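Profilin-1A (Acanthamoeba castellanii, PDB 1ACF) binds actin monomers, tuning filament assembly, preventing polymerization at high concentration and enhancing it at low, and also binds PIP2. Local coordinates at residues T43-A48 and I95-Y100; V89-A94 and K115-L120; A15-A20 and E102-G107; V68-D73 and Y78-S83. All coordinates share one frame; numbering follows the deposited sequence.

Contact 1 of 4, residues T43-A48 and I95-Y100; sequences TTLAGA and ILVGVY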
loop_
_atom_site.group_PDB
_atom_site.type_symbol
_atom_site.label_atom_id
_atom_site.label_comp_id
_atom_site.label_asym_id
_atom_site.label_seq_id
_atom_site.Cartn_x
_atom_site.Cartn_y
_atom_site.Cartn_z
ATOM N N THR A 43 5.621 -10.430 0.989
ATOM C CA THR A 43 5.137 -11.684 0.376
ATOM C C THR A 43 3.725 -12.015 0.893
ATOM O O THR A 43 2.856 -12.559 0.134
ATOM C CB THR A 43 6.074 -12.924 0.244
ATOM O OG1 THR A 43 6.108 -13.724 1.451
ATOM C CG2 THR A 43 7.519 -12.669 -0.233
ATOM N N THR A 44 3.478 -11.632 2.141
ATOM C CA THR A 44 2.123 -11.855 2.671
ATOM C C THR A 44 1.075 -11.003 1.939
ATOM O O THR A 44 -0.023 -11.513 1.632
ATOM C CB THR A 44 2.085 -11.703 4.242
ATOM O OG1 THR A 44 2.924 -12.819 4.698
ATOM C CG2 THR A 44 0.723 -11.804 4.892
ATOM N N LEU A 45 1.352 -9.762 1.664
ATOM C CA LEU A 45 0.461 -8.805 1.029
ATOM C C LEU A 45 0.070 -9.353 -0.353
ATOM O O LEU A 45 -1.126 -9.540 -0.561
ATOM C CB LEU A 45 1.165 -7.445 0.814
ATOM C CG LEU A 45 0.273 -6.279 0.427
ATOM C CD1 LEU A 45 -1.035 -6.292 1.180
ATOM C CD2 LEU A 45 1.060 -4.997 0.708
ATOM N N ALA A 46 1.165 -9.558 -1.085
ATOM C CA ALA A 46 1.012 -10.065 -2.491
ATOM C C ALA A 46 0.055 -11.245 -2.498
ATOM O O ALA A 46 -1.006 -11.257 -3.159
ATOM C CB ALA A 46 2.409 -10.290 -3.033
ATOM N N GLY A 47 0.386 -12.237 -1.692
ATOM C CA GLY A 47 -0.334 -13.470 -1.508
ATOM C C GLY A 47 -1.825 -13.258 -1.291
ATOM O O GLY A 47 -2.688 -13.961 -1.861
ATOM N N ALA A 48 -2.115 -12.287 -0.455
ATOM C CA ALA A 48 -3.513 -11.963 -0.100
ATOM C C ALA A 48 -4.257 -11.393 -1.310
ATOM O O ALA A 48 -5.505 -11.471 -1.344
ATOM C CB ALA A 48 -3.537 -11.069 1.128
ATOM N N ILE A 95 2.804 -3.447 -6.488
ATOM C CA ILE A 95 1.854 -3.115 -5.410
ATOM C C ILE A 95 2.254 -1.764 -4.765
ATOM O O ILE A 95 3.395 -1.634 -4.378
ATOM C CB ILE A 95 1.736 -4.173 -4.281
ATOM C CG1 ILE A 95 1.498 -5.586 -4.874
ATOM C CG2 ILE A 95 0.501 -3.706 -3.416
ATOM C CD1 ILE A 95 1.913 -6.765 -3.927
ATOM N N LEU A 96 1.257 -0.918 -4.712
ATOM C CA LEU A 96 1.361 0.410 -4.112
ATOM C C LEU A 96 0.879 0.313 -2.645
ATOM O O LEU A 96 -0.170 -0.295 -2.438
ATOM C CB LEU A 96 0.585 1.531 -4.786
ATOM C CG LEU A 96 0.739 1.807 -6.227
ATOM C CD1 LEU A 96 0.031 3.046 -6.708
ATOM C CD2 LEU A 96 2.254 1.927 -6.512
ATOM N N VAL A 97 1.716 0.909 -1.778
ATOM C CA VAL A 97 1.379 0.995 -0.341
ATOM C C VAL A 97 1.428 2.480 0.096
ATOM O O VAL A 97 2.513 3.085 0.016
ATOM C CB VAL A 97 2.251 0.150 0.584
ATOM C CG1 VAL A 97 1.597 0.232 2.001
ATOM C CG2 VAL A 97 2.481 -1.286 0.189
ATOM N N GLY A 98 0.320 2.958 0.531
ATOM C CA GLY A 98 0.153 4.337 1.020
ATOM C C GLY A 98 -0.386 4.337 2.458
ATOM O O GLY A 98 -1.607 4.200 2.705
ATOM N N VAL A 99 0.558 4.543 3.406
ATOM C CA VAL A 99 0.177 4.588 4.847
ATOM C C VAL A 99 -0.324 5.989 5.262
ATOM O O VAL A 99 0.302 6.991 4.822
ATOM C CB VAL A 99 1.390 4.178 5.702
ATOM C CG1 VAL A 99 1.137 4.466 7.191
ATOM C CG2 VAL A 99 1.849 2.763 5.550
ATOM N N TYR A 100 -1.390 6.134 6.042
ATOM C CA TYR A 100 -1.800 7.507 6.458
ATOM C C TYR A 100 -1.956 7.600 7.984
ATOM O O TYR A 100 -2.176 6.569 8.674
ATOM C CB TYR A 100 -3.096 8.028 5.780
ATOM C CG TYR A 100 -4.299 7.159 6.070
ATOM C CD1 TYR A 100 -4.496 5.979 5.335
ATOM C CD2 TYR A 100 -5.182 7.414 7.110
ATOM C CE1 TYR A 100 -5.581 5.122 5.597
ATOM C CE2 TYR A 100 -6.280 6.577 7.351
ATOM C CZ TYR A 100 -6.471 5.424 6.609
ATOM O OH TYR A 100 -7.523 4.559 6.837
#
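Helix 39-50 belongs to one of the two helical layers that cover the antiparallel sheet of the profilin fold; its Leu45 and Ala46 pack on Ile95 and Val97 of strand 94-100. The short helix and strand axes come within 10.5 Å of each other and run at 115°. The interface is apolar and small.

Ile95 CD1 makes the tightest approach. It comes up against the helix at Ala46, 3.7 Å from Ala46 CB and about as far from Ala46 CA. The methyl thus meets the backbone as well as the side chain of Ala46. The Ile95 chain is set for this reach: CG1 lies anti to the carbonyl carbon (chi1 -51°), and CD1 continues outward from it.

Leu45 serves the other half of the contact with one branch, CD2. This methyl lies 4.0 Å from Val97 CG2, and the two side chains meet at a slant. The same methyl is 4.4 Å from Ile95 CG2, a looser touch. CD2 therefore bridges two residues that alternate along the strand and point to the same face.

All four residues are buried. Leu45 also rests on Thr88 of strand 84-90, next to strand 94-100 in the sheet, and Val97 touches Val86 and Thr88 there. Leu96, between Ile95 and Val97, turns to the other face and meets Val113, Leu116 and Ala117 of helix 106-121.

Contact 2 of 4, residues V89-A94 and K115-L120; sequences VKTSKA and KLADYL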
loop_
_atom_site.group_PDB
_atom_site.type_symbol
_atom_site.label_atom_id
_atom_site.label_comp_id
_atom_site.label_asym_id
_atom_site.label_seq_id
_atom_site.Cartn_x
_atom_site.Cartn_y
_atom_site.Cartn_z
ATOM N N VAL A 89 -2.872 -0.989 -3.269
ATOM C CA VAL A 89 -3.506 -1.165 -4.603
ATOM C C VAL A 89 -2.544 -1.941 -5.489
ATOM O O VAL A 89 -1.460 -1.431 -5.826
ATOM C CB VAL A 89 -3.966 0.143 -5.214
ATOM C CG1 VAL A 89 -4.665 -0.081 -6.575
ATOM C CG2 VAL A 89 -4.913 0.851 -4.242
ATOM N N LYS A 90 -3.032 -3.139 -5.897
ATOM C CA LYS A 90 -2.227 -3.992 -6.792
ATOM C C LYS A 90 -2.462 -3.566 -8.242
ATOM O O LYS A 90 -3.638 -3.375 -8.579
ATOM C CB LYS A 90 -2.452 -5.469 -6.639
ATOM C CG LYS A 90 -1.834 -6.270 -7.819
ATOM C CD LYS A 90 -2.588 -7.597 -7.893
ATOM C CE LYS A 90 -1.754 -8.695 -8.544
ATOM N NZ LYS A 90 -2.395 -9.995 -8.125
ATOM N N THR A 91 -1.374 -3.365 -8.916
ATOM C CA THR A 91 -1.382 -3.019 -10.344
ATOM C C THR A 91 -1.135 -4.296 -11.160
ATOM O O THR A 91 -1.167 -5.414 -10.614
ATOM C CB THR A 91 -0.453 -1.818 -10.652
ATOM O OG1 THR A 91 0.951 -2.113 -10.382
ATOM C CG2 THR A 91 -0.924 -0.554 -9.908
ATOM N N SER A 92 -0.760 -4.153 -12.387
ATOM C CA SER A 92 -0.437 -5.314 -13.256
ATOM C C SER A 92 0.807 -6.019 -12.809
ATOM O O SER A 92 0.855 -7.293 -12.761
ATOM C CB SER A 92 -0.377 -4.865 -14.706
ATOM O OG SER A 92 0.962 -4.509 -15.035
ATOM N N LYS A 93 1.850 -5.228 -12.478
ATOM C CA LYS A 93 3.148 -5.802 -12.056
ATOM C C LYS A 93 3.681 -5.406 -10.679
ATOM O O LYS A 93 4.800 -5.845 -10.326
ATOM C CB LYS A 93 4.233 -5.321 -13.072
ATOM C CG LYS A 93 4.044 -5.909 -14.441
ATOM C CD LYS A 93 4.692 -5.018 -15.516
ATOM C CE LYS A 93 4.146 -5.566 -16.856
ATOM N NZ LYS A 93 2.717 -5.135 -16.964
ATOM N N ALA A 94 2.972 -4.564 -9.949
ATOM C CA ALA A 94 3.455 -4.002 -8.682
ATOM C C ALA A 94 2.329 -3.765 -7.703
ATOM O O ALA A 94 1.145 -3.879 -8.060
ATOM C CB ALA A 94 4.062 -2.587 -8.991
ATOM N N LYS A 115 -5.819 6.458 -7.692
ATOM C CA LYS A 115 -5.586 7.214 -8.922
ATOM C C LYS A 115 -4.173 7.027 -9.452
ATOM O O LYS A 115 -4.034 7.063 -10.696
ATOM C CB LYS A 115 -5.808 8.700 -8.748
ATOM C CG LYS A 115 -7.181 9.146 -9.109
ATOM C CD LYS A 115 -8.200 8.037 -9.098
ATOM C CE LYS A 115 -9.485 8.658 -9.681
ATOM N NZ LYS A 115 -10.676 7.822 -9.386
ATOM N N LEU A 116 -3.146 6.907 -8.614
ATOM C CA LEU A 116 -1.768 6.713 -9.057
ATOM C C LEU A 116 -1.663 5.272 -9.657
ATOM O O LEU A 116 -0.790 5.063 -10.470
ATOM C CB LEU A 116 -0.715 6.791 -7.938
ATOM C CG LEU A 116 0.596 7.489 -8.095
ATOM C CD1 LEU A 116 1.809 6.823 -7.443
ATOM C CD2 LEU A 116 0.918 7.852 -9.506
ATOM N N ALA A 117 -2.464 4.373 -9.127
ATOM C CA ALA A 117 -2.491 2.965 -9.603
ATOM C C ALA A 117 -3.023 3.001 -11.070
ATOM O O ALA A 117 -2.332 2.428 -11.918
ATOM C CB ALA A 117 -3.298 2.112 -8.740
ATOM N N ASP A 118 -4.151 3.657 -11.253
ATOM C CA ASP A 118 -4.781 3.864 -12.539
ATOM C C ASP A 118 -3.792 4.454 -13.540
ATOM O O ASP A 118 -3.720 3.991 -14.697
ATOM C CB ASP A 118 -6.037 4.756 -12.512
ATOM C CG ASP A 118 -7.253 4.002 -11.997
ATOM O OD1 ASP A 118 -7.238 2.770 -11.871
ATOM O OD2 ASP A 118 -8.252 4.699 -11.675
ATOM N N TYR A 119 -3.064 5.478 -13.119
ATOM C CA TYR A 119 -2.074 6.103 -14.035
ATOM C C TYR A 119 -0.939 5.153 -14.354
ATOM O O TYR A 119 -0.449 5.127 -15.505
ATOM C CB TYR A 119 -1.683 7.457 -13.464
ATOM C CG TYR A 119 -0.477 8.123 -14.042
ATOM C CD1 TYR A 119 0.798 7.719 -13.765
ATOM C CD2 TYR A 119 -0.653 9.199 -14.936
ATOM C CE1 TYR A 119 1.902 8.374 -14.303
ATOM C CE2 TYR A 119 0.408 9.831 -15.524
ATOM C CZ TYR A 119 1.679 9.409 -15.199
ATOM O OH TYR A 119 2.789 10.012 -15.781
ATOM N N LEU A 120 -0.512 4.359 -13.373
ATOM C CA LEU A 120 0.588 3.439 -13.534
ATOM C C LEU A 120 0.237 2.222 -14.421
ATOM O O LEU A 120 1.110 1.763 -15.127
ATOM C CB LEU A 120 1.277 3.097 -12.248
ATOM C CG LEU A 120 2.105 4.155 -11.504
ATOM C CD1 LEU A 120 2.500 3.549 -10.160
ATOM C CD2 LEU A 120 3.261 4.609 -12.356
#
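Ala117, on the sheet-facing side of helix 106-121, places its methyl against Thr91 and Val89. These three buried residues carry the contact. Ala117 has the shortest side chain of the three, which allows the helix to come close: the CA atoms of Thr91 and Ala117 are 6.1 Å apart.

Val89 CG1 meets Ala117 CB at 3.4 Å, tighter than usual van der Waals contact. With chi1 at -178° this branch is swung away from the backbone N and onto the alanine methyl. Val89 CB stands further back, 4.1 Å from Ala117 CB, so the touch is made by one methyl of the valine.

Thr91 approaches with its methyl. Thr91 CG2 is 3.8 Å from Ala117 CB and 3.9 Å from Ala117 O, so it covers backbone as well as side chain. The two branches of Thr91 have separate tasks. At chi1 64° the methyl is turned to the helix, while the hydroxyl serves the turn and the chain end: Thr91 OG1 is hydrogen-bonded to Phe125 O, and Ala94 O is a competing acceptor. The backbone bond from Thr91 N to Ala94 O, 2.7 Å long, closes the turn between strands 84-90 and 94-100.

Beside the contact, Arg75 packs on Val89 and Ala117 and forms a salt bridge with Asp118 OD1. Lys115, an actin-binding residue, is exposed and lies two residues before Ala117. The arrangement belongs to the profilin fold, in which the C-terminal helix lies on the central antiparallel sheet.

Contact 3 of 4, residues A15-A20 and E102-G107; sequences AVTQAA and EKIQPG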
loop_
_atom_site.group_PDB
_atom_site.type_symbol
_atom_site.label_atom_id
_atom_site.label_comp_id
_atom_site.label_asym_id
_atom_site.label_seq_id
_atom_site.Cartn_x
_atom_site.Cartn_y
_atom_site.Cartn_z
ATOM N N ALA A 15 -1.198 13.288 1.208
ATOM C CA ALA A 15 -2.412 12.465 1.414
ATOM C C ALA A 15 -1.983 11.126 2.021
ATOM O O ALA A 15 -2.771 10.289 2.461
ATOM C CB ALA A 15 -3.118 12.306 0.079
ATOM N N VAL A 16 -0.644 11.008 1.995
ATOM C CA VAL A 16 0.008 9.767 2.508
ATOM C C VAL A 16 1.258 10.183 3.261
ATOM O O VAL A 16 1.913 11.124 2.794
ATOM C CB VAL A 16 0.243 8.868 1.245
ATOM C CG1 VAL A 16 1.519 8.094 1.205
ATOM C CG2 VAL A 16 -0.965 7.930 1.031
ATOM N N THR A 17 1.576 9.555 4.353
ATOM C CA THR A 17 2.700 9.818 5.210
ATOM C C THR A 17 3.943 9.064 4.836
ATOM O O THR A 17 5.025 9.662 4.913
ATOM C CB THR A 17 2.357 9.504 6.735
ATOM O OG1 THR A 17 1.497 10.630 7.142
ATOM C CG2 THR A 17 3.579 9.433 7.662
ATOM N N GLN A 18 3.814 7.776 4.580
ATOM C CA GLN A 18 4.873 6.832 4.218
ATOM C C GLN A 18 4.326 5.987 3.028
ATOM O O GLN A 18 3.124 5.620 3.146
ATOM C CB GLN A 18 5.111 5.809 5.361
ATOM C CG GLN A 18 5.466 6.476 6.683
ATOM C CD GLN A 18 5.777 5.562 7.810
ATOM O OE1 GLN A 18 6.945 5.332 8.157
ATOM N NE2 GLN A 18 4.762 4.997 8.416
ATOM N N ALA A 19 5.160 5.755 2.061
ATOM C CA ALA A 19 4.718 4.941 0.853
ATOM C C ALA A 19 5.832 4.047 0.361
ATOM O O ALA A 19 7.054 4.280 0.456
ATOM C CB ALA A 19 4.196 5.879 -0.221
ATOM N N ALA A 20 5.448 2.911 -0.173
ATOM C CA ALA A 20 6.433 1.968 -0.760
ATOM C C ALA A 20 5.792 1.432 -2.062
ATOM O O ALA A 20 4.566 1.559 -2.192
ATOM C CB ALA A 20 6.822 0.842 0.155
ATOM N N GLU A 102 -3.645 9.932 11.519
ATOM C CA GLU A 102 -4.859 10.583 12.030
ATOM C C GLU A 102 -4.990 12.003 11.569
ATOM O O GLU A 102 -6.036 12.662 11.762
ATOM C CB GLU A 102 -4.853 10.576 13.570
ATOM C CG GLU A 102 -4.429 9.290 14.264
ATOM C CD GLU A 102 -3.048 8.736 14.131
ATOM O OE1 GLU A 102 -2.172 9.489 13.623
ATOM O OE2 GLU A 102 -2.764 7.577 14.509
ATOM N N LYS A 103 -3.966 12.543 10.947
ATOM C CA LYS A 103 -4.016 13.954 10.470
ATOM C C LYS A 103 -4.450 14.008 9.013
ATOM O O LYS A 103 -4.461 15.105 8.414
ATOM C CB LYS A 103 -2.687 14.679 10.589
ATOM C CG LYS A 103 -2.367 15.542 11.779
ATOM C CD LYS A 103 -1.857 14.832 13.010
ATOM C CE LYS A 103 -0.473 14.269 12.859
ATOM N NZ LYS A 103 0.518 15.349 12.574
ATOM N N ILE A 104 -4.731 12.837 8.449
ATOM C CA ILE A 104 -5.153 12.726 7.049
ATOM C C ILE A 104 -6.558 12.121 6.931
ATOM O O ILE A 104 -6.986 11.252 7.660
ATOM C CB ILE A 104 -4.124 11.901 6.181
ATOM C CG1 ILE A 104 -2.822 12.718 6.024
ATOM C CG2 ILE A 104 -4.708 11.417 4.792
ATOM C CD1 ILE A 104 -1.577 11.810 5.851
ATOM N N GLN A 105 -7.242 12.684 5.983
ATOM C CA GLN A 105 -8.597 12.243 5.593
ATOM C C GLN A 105 -8.341 10.925 4.851
ATOM O O GLN A 105 -7.541 10.914 3.882
ATOM C CB GLN A 105 -9.176 13.276 4.648
ATOM C CG GLN A 105 -9.263 14.660 5.218
ATOM C CD GLN A 105 -10.481 14.889 6.079
ATOM O OE1 GLN A 105 -11.311 14.026 6.349
ATOM N NE2 GLN A 105 -10.525 16.160 6.484
ATOM N N PRO A 106 -8.953 9.876 5.344
ATOM C CA PRO A 106 -8.844 8.518 4.788
ATOM C C PRO A 106 -9.317 8.430 3.344
ATOM O O PRO A 106 -8.714 7.734 2.511
ATOM C CB PRO A 106 -9.702 7.651 5.678
ATOM C CG PRO A 106 -9.852 8.455 6.949
ATOM C CD PRO A 106 -9.862 9.921 6.518
ATOM N N GLY A 107 -10.412 9.105 3.065
ATOM C CA GLY A 107 -11.070 9.243 1.789
ATOM C C GLY A 107 -10.036 9.794 0.790
ATOM O O GLY A 107 -9.938 9.275 -0.332
#
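Ala15 O is closed in by two methyls of Ile104: it lies 3.2 Å from Ile104 CG2 and 3.9 Å from Ile104 CD1. This carbonyl oxygen is buried by the contact and has no polar partner in the model. The amide of the same residue is better served, as Ala15 N is hydrogen-bonded to Thr13 OG1.

Ile104 carries its side of the contact alone. Its CG1 is anti to the carbonyl carbon (chi1 -69°) and leads CD1 on toward the next residues of the other segment. CG2 stays behind, over the Ala15 carbonyl. Ile104 CD1 reaches 4.0 Å from Val16 N and 3.5 Å from Thr17 OG1. The threonine and isoleucine side chains are slanted against each other, and the hydroxyl of Thr17 is the branch that comes nearest.

The contact joins two connections of the profilin fold. One leads from helix 2-11 into strand 18-23, and the other leads from strand 94-100 into helix 106-121. Gln105 is the N-cap of that helix, so Ile104 sits just ahead of its start. Residues 15-20 fall in a region predicted to bind actin.

Helix 106-121 backs the contact. Ala15 touches Thr108 and Val112, Val16 touches Val113, and Ile104 touches Ala109. At the exposed side, Glu102 OE2 is hydrogen-bonded to Ser84 OG.

Contact 4 of 4, residues V68-D73 and Y78-S83; sequences VTLRAD and YGKKGS. Unlike the reference sequence in segment 78-83: Ser83 (reference Ala).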
loop_
_atom_site.group_PDB
_atom_site.type_symbol
_atom_site.label_atom_id
_atom_site.label_comp_id
_atom_site.label_asym_id
_atom_site.label_seq_id
_atom_site.Cartn_x
_atom_site.Cartn_y
_atom_site.Cartn_z
ATOM N N VAL A 68 -6.004 -4.069 10.802
ATOM C CA VAL A 68 -7.117 -5.012 10.616
ATOM C C VAL A 68 -7.648 -4.638 9.230
ATOM O O VAL A 68 -7.640 -3.452 8.918
ATOM C CB VAL A 68 -8.168 -5.051 11.725
ATOM C CG1 VAL A 68 -7.510 -5.335 13.080
ATOM C CG2 VAL A 68 -9.105 -3.865 11.754
ATOM N N THR A 69 -8.067 -5.674 8.497
ATOM C CA THR A 69 -8.591 -5.544 7.155
ATOM C C THR A 69 -10.002 -4.976 7.050
ATOM O O THR A 69 -10.955 -5.592 7.534
ATOM C CB THR A 69 -8.572 -6.938 6.396
ATOM O OG1 THR A 69 -7.265 -7.484 6.663
ATOM C CG2 THR A 69 -8.887 -6.792 4.911
ATOM N N LEU A 70 -10.073 -3.823 6.409
ATOM C CA LEU A 70 -11.343 -3.140 6.171
ATOM C C LEU A 70 -11.990 -3.677 4.852
ATOM O O LEU A 70 -13.185 -3.950 4.858
ATOM C CB LEU A 70 -11.094 -1.663 6.100
ATOM C CG LEU A 70 -11.228 -0.643 7.163
ATOM C CD1 LEU A 70 -10.626 0.679 6.618
ATOM C CD2 LEU A 70 -12.695 -0.437 7.512
ATOM N N ARG A 71 -11.208 -3.792 3.813
ATOM C CA ARG A 71 -11.520 -4.236 2.447
ATOM C C ARG A 71 -10.438 -5.073 1.777
ATOM O O ARG A 71 -9.226 -4.731 1.841
ATOM C CB ARG A 71 -11.881 -2.938 1.686
ATOM C CG ARG A 71 -11.616 -2.864 0.217
ATOM C CD ARG A 71 -12.316 -1.769 -0.513
ATOM N NE ARG A 71 -11.780 -1.483 -1.827
ATOM C CZ ARG A 71 -12.278 -0.756 -2.833
ATOM N NH1 ARG A 71 -13.507 -0.233 -2.835
ATOM N NH2 ARG A 71 -11.599 -0.498 -3.963
ATOM N N ALA A 72 -10.710 -6.207 1.124
ATOM C CA ALA A 72 -9.785 -7.094 0.418
ATOM C C ALA A 72 -10.463 -7.782 -0.811
ATOM O O ALA A 72 -11.447 -8.532 -0.735
ATOM C CB ALA A 72 -9.085 -8.194 1.194
ATOM N N ASP A 73 -9.880 -7.449 -1.929
ATOM C CA ASP A 73 -10.252 -7.918 -3.286
ATOM C C ASP A 73 -8.974 -8.148 -4.089
ATOM O O ASP A 73 -7.873 -8.203 -3.491
ATOM C CB ASP A 73 -11.314 -7.067 -3.904
ATOM C CG ASP A 73 -11.103 -5.625 -4.153
ATOM O OD1 ASP A 73 -10.144 -5.224 -4.822
ATOM O OD2 ASP A 73 -11.952 -4.783 -3.802
ATOM N N TYR A 78 -7.374 -2.679 2.074
ATOM C CA TYR A 78 -7.355 -1.552 3.019
ATOM C C TYR A 78 -7.225 -2.082 4.482
ATOM O O TYR A 78 -7.895 -3.023 4.932
ATOM C CB TYR A 78 -8.572 -0.668 2.835
ATOM C CG TYR A 78 -8.674 0.132 1.546
ATOM C CD1 TYR A 78 -7.807 0.012 0.460
ATOM C CD2 TYR A 78 -9.810 0.934 1.386
ATOM C CE1 TYR A 78 -8.035 0.703 -0.729
ATOM C CE2 TYR A 78 -10.064 1.625 0.220
ATOM C CZ TYR A 78 -9.151 1.519 -0.836
ATOM O OH TYR A 78 -9.451 2.266 -1.945
ATOM N N GLY A 79 -6.328 -1.389 5.182
ATOM C CA GLY A 79 -5.998 -1.641 6.592
ATOM C C GLY A 79 -6.327 -0.401 7.439
ATOM O O GLY A 79 -6.214 0.753 6.940
ATOM N N LYS A 80 -6.719 -0.709 8.655
ATOM C CA LYS A 80 -7.088 0.376 9.599
ATOM C C LYS A 80 -6.527 -0.022 10.964
ATOM O O LYS A 80 -6.587 -1.194 11.348
ATOM C CB LYS A 80 -8.569 0.653 9.745
ATOM C CG LYS A 80 -8.906 1.920 10.534
ATOM C CD LYS A 80 -10.361 1.932 11.050
ATOM C CE LYS A 80 -10.573 0.870 12.122
ATOM N NZ LYS A 80 -12.019 0.514 12.229
ATOM N N LYS A 81 -5.939 0.956 11.564
ATOM C CA LYS A 81 -5.343 0.894 12.939
ATOM C C LYS A 81 -5.782 2.261 13.530
ATOM O O LYS A 81 -5.194 3.314 13.222
ATOM C CB LYS A 81 -3.866 0.634 12.997
ATOM C CG LYS A 81 -3.268 0.278 14.370
ATOM C CD LYS A 81 -2.981 1.547 15.169
ATOM C CE LYS A 81 -2.155 1.330 16.420
ATOM N NZ LYS A 81 -0.738 0.971 16.089
ATOM N N GLY A 82 -6.906 2.162 14.239
ATOM C CA GLY A 82 -7.529 3.349 14.841
ATOM C C GLY A 82 -7.817 4.361 13.730
ATOM O O GLY A 82 -8.477 4.080 12.730
ATOM N N SER A 83 -7.306 5.550 13.915
ATOM C CA SER A 83 -7.482 6.688 13.033
ATOM C C SER A 83 -6.425 6.706 11.927
ATOM O O SER A 83 -6.393 7.651 11.126
ATOM C CB SER A 83 -7.577 7.999 13.809
ATOM O OG SER A 83 -8.970 8.208 14.183
#
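Arg71 and Tyr78 lie side by side and point the same way, with the guanidinium and the ring only 10° from parallel. Arg71 NE sits 4.0 Å above the ring plane of Tyr78, offset toward the rim. Tyr78 OH in turn lies over one face of the guanidinium. The arginine chain is extended from CG to NE, and its CD lies over the same face of the ring, above the CD2 and CE2 side of Tyr78 and 4.1 Å from each. The phenol oxygen is hydrogen-bonded to Glu114 OE2, which also forms a long, weak ion pair with Arg71 NH2.

Leu70 leans at a slant on Lys80. Leu70 CD1 is 3.7 Å from Lys80 CB, so the start of the lysine chain does the packing.

The backbones pair antiparallel. Val68 N bonds to Lys80 O at 3.0 Å and Lys80 N to Val68 O at 2.9 Å. Further on, Leu70 N gives its hydrogen to Tyr78 O, and Tyr78 N bonds to Arg71 O, both at 2.8 Å. Leu70 and Arg71 therefore both face Tyr78. This is a classic beta bulge, here in the hairpin of strands 65-72 and 76-81.

The contacts share the profilin sheet. Contacts 1 and 2 meet where Leu96 O lies 2.9 Å from Val89 N, a probable hydrogen bond between neighbouring strands. Contact 3 joins contact 1 in the same way: Val99 N is 2.8 Å from Gln18 O. Contacts 2 and 3 both use helix 106-121, but their centres are about 17 Å apart. Contact 4 touches contact 3 at Ser83 and Glu102, while Tyr100 of contact 1 packs near Gly79 and Ser83. Lys115, an actin-binding residue, lies in the helical segment of contact 2. Its side chain is about 9 Å from that of Tyr78 in contact 4 and about 10 Å from that of Ala15 in contact 3.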